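Local coordinates for protein cpftsy (Physcomitrella patens, PDB 4AK9) that probably acts as the GTP-binding receptor of the chloroplast signal recognition particle, helping to target proteins to the thylakoid membrane, at residues A[146-151]-A[198-203]. Sequence-based numbering, arbitrary orientation.
Sequences KVLMAA and EDFDVV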
loop_
_atom_site.group_PDB
_atom_site.type_symbol
_atom_site.label_atom_id
_atom_site.label_comp_id
_atom_site.label_asym_id
_atom_site.label_seq_id
_atom_site.Cartn_x
_atom_site.Cartn_y
_atom_site.Cartn_z
ATOM N N LYS A 146 29.393 -11.407 23.761
ATOM C CA LYS A 146 30.474 -10.530 23.311
ATOM C C LYS A 146 30.367 -10.207 21.801
ATOM O O LYS A 146 30.535 -11.093 20.945
ATOM C CB LYS A 146 31.811 -11.198 23.622
ATOM C CG LYS A 146 33.041 -10.424 23.203
ATOM C CD LYS A 146 34.288 -11.170 23.682
ATOM C CE LYS A 146 35.572 -10.460 23.256
ATOM N NZ LYS A 146 36.732 -11.405 23.348
ATOM N N VAL A 147 30.132 -8.932 21.485
ATOM C CA VAL A 147 29.762 -8.513 20.131
ATOM C C VAL A 147 30.856 -7.716 19.443
ATOM O O VAL A 147 31.464 -6.828 20.056
ATOM C CB VAL A 147 28.502 -7.592 20.153
ATOM C CG1 VAL A 147 28.175 -7.083 18.758
ATOM C CG2 VAL A 147 27.323 -8.324 20.763
ATOM N N LEU A 148 31.098 -8.028 18.169
ATOM C CA LEU A 148 31.975 -7.224 17.325
ATOM C C LEU A 148 31.193 -6.669 16.140
ATOM O O LEU A 148 30.535 -7.422 15.427
ATOM C CB LEU A 148 33.149 -8.062 16.805
ATOM C CG LEU A 148 34.058 -7.383 15.775
ATOM C CD1 LEU A 148 34.853 -6.264 16.444
ATOM C CD2 LEU A 148 35.033 -8.389 15.095
ATOM N N MET A 149 31.281 -5.361 15.914
ATOM C CA MET A 149 30.601 -4.761 14.770
ATOM C C MET A 149 31.552 -4.583 13.611
ATOM O O MET A 149 32.742 -4.314 13.805
ATOM C CB MET A 149 29.975 -3.409 15.150
ATOM C CG MET A 149 28.887 -3.506 16.188
ATOM S SD MET A 149 28.274 -1.844 16.570
ATOM C CE MET A 149 27.032 -2.183 17.766
ATOM N N ALA A 150 31.035 -4.735 12.390
ATOM C CA ALA A 150 31.843 -4.555 11.191
ATOM C C ALA A 150 31.212 -3.529 10.274
ATOM O O ALA A 150 30.053 -3.706 9.812
ATOM C CB ALA A 150 32.012 -5.889 10.456
ATOM N N ALA A 151 31.959 -2.464 9.999
ATOM C CA ALA A 151 31.445 -1.352 9.206
ATOM C C ALA A 151 31.653 -1.573 7.718
ATOM O O ALA A 151 32.527 -0.947 7.095
ATOM C CB ALA A 151 32.069 -0.032 9.650
ATOM N N GLU A 198 39.943 -13.684 18.426
ATOM C CA GLU A 198 39.754 -13.070 19.743
ATOM C C GLU A 198 38.530 -13.545 20.506
ATOM O O GLU A 198 38.110 -12.892 21.468
ATOM C CB GLU A 198 39.732 -11.556 19.625
ATOM C CG GLU A 198 40.980 -11.010 18.984
ATOM C CD GLU A 198 40.964 -9.493 18.881
ATOM O OE1 GLU A 198 40.117 -8.850 19.545
ATOM O OE2 GLU A 198 41.795 -8.939 18.130
ATOM N N ASP A 199 37.957 -14.664 20.074
ATOM C CA ASP A 199 36.948 -15.345 20.880
ATOM C C ASP A 199 35.670 -14.502 21.086
ATOM O O ASP A 199 35.058 -14.549 22.158
ATOM C CB ASP A 199 37.567 -15.736 22.240
ATOM C CG ASP A 199 36.876 -16.924 22.894
ATOM O OD1 ASP A 199 37.138 -18.079 22.472
ATOM O OD2 ASP A 199 36.088 -16.696 23.843
ATOM N N PHE A 200 35.272 -13.743 20.060
ATOM C CA PHE A 200 33.994 -13.006 20.070
ATOM C C PHE A 200 32.844 -13.977 19.824
ATOM O O PHE A 200 33.026 -14.980 19.134
ATOM C CB PHE A 200 33.994 -11.944 18.972
ATOM C CG PHE A 200 34.722 -10.670 19.340
ATOM C CD1 PHE A 200 36.085 -10.525 19.085
ATOM C CD2 PHE A 200 34.038 -9.610 19.930
ATOM C CE1 PHE A 200 36.759 -9.346 19.415
ATOM C CE2 PHE A 200 34.700 -8.432 20.268
ATOM C CZ PHE A 200 36.061 -8.296 20.009
ATOM N N ASP A 201 31.657 -13.688 20.349
ATOM C CA ASP A 201 30.543 -14.622 20.185
ATOM C C ASP A 201 29.739 -14.354 18.918
ATOM O O ASP A 201 29.186 -15.282 18.323
ATOM C CB ASP A 201 29.607 -14.573 21.380
ATOM C CG ASP A 201 30.300 -14.974 22.677
ATOM O OD1 ASP A 201 30.675 -16.164 22.813
ATOM O OD2 ASP A 201 30.457 -14.103 23.563
ATOM N N VAL A 202 29.651 -13.084 18.529
ATOM C CA VAL A 202 28.761 -12.693 17.423
ATOM C C VAL A 202 29.412 -11.541 16.691
ATOM O O VAL A 202 29.981 -10.653 17.334
ATOM C CB VAL A 202 27.397 -12.184 17.940
ATOM C CG1 VAL A 202 26.568 -11.665 16.788
ATOM C CG2 VAL A 202 26.618 -13.295 18.647
ATOM N N VAL A 203 29.368 -11.574 15.360
ATOM C CA VAL A 203 29.816 -10.455 14.553
ATOM C C VAL A 203 28.586 -9.900 13.832
ATOM O O VAL A 203 27.858 -10.652 13.182
ATOM C CB VAL A 203 30.803 -10.881 13.474
ATOM C CG1 VAL A 203 31.225 -9.686 12.625
ATOM C CG2 VAL A 203 32.018 -11.574 14.099
#
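The F200 ring sits between K146 and L148, one on each face. K146 CE stands over the ring centre, 3.7 Å from the centroid and 12° off the normal, a CH-pi contact. On the opposite face L148 CB packs nearer the rim, 3.6 Å from F200 CD2. K146 can reach across because CG is anti to the backbone N (chi1 179°) and the chain stays extended beyond it, crossing the phenylalanine side chain at about a right angle. The ammonium also lies over the ring, its NZ 4.4 Å from the F200 centroid, a cation-pi contact. From over the same face, NZ of K146 donates to E198 O at 2.8 Å, just past helix 184-197. From there the chain runs through F200 and D201 into strand 202-205, beside strand 147-150 in the central sheet of the SRP54-type GTPase domain, a P-loop NTPase fold. V147 pairs with V202 and L148 with V203 in parallel bridges, and the nearly straight bond L148 N to V202 O (3.0 Å, 168°) joins the two pairs. K146 O accepts from both D201 N, in the carbonyl plane, and V202 N, a longer bond tilted from it. D201 OD2 turns its anti lone pair to K146 N, 2.9 Å away, while OD1 forms a salt bridge with R115. Farther along, A150 CB approaches V203 CG1 at 4.4 Å, on the face covered by helix 184-197 through L188, A191 and A195.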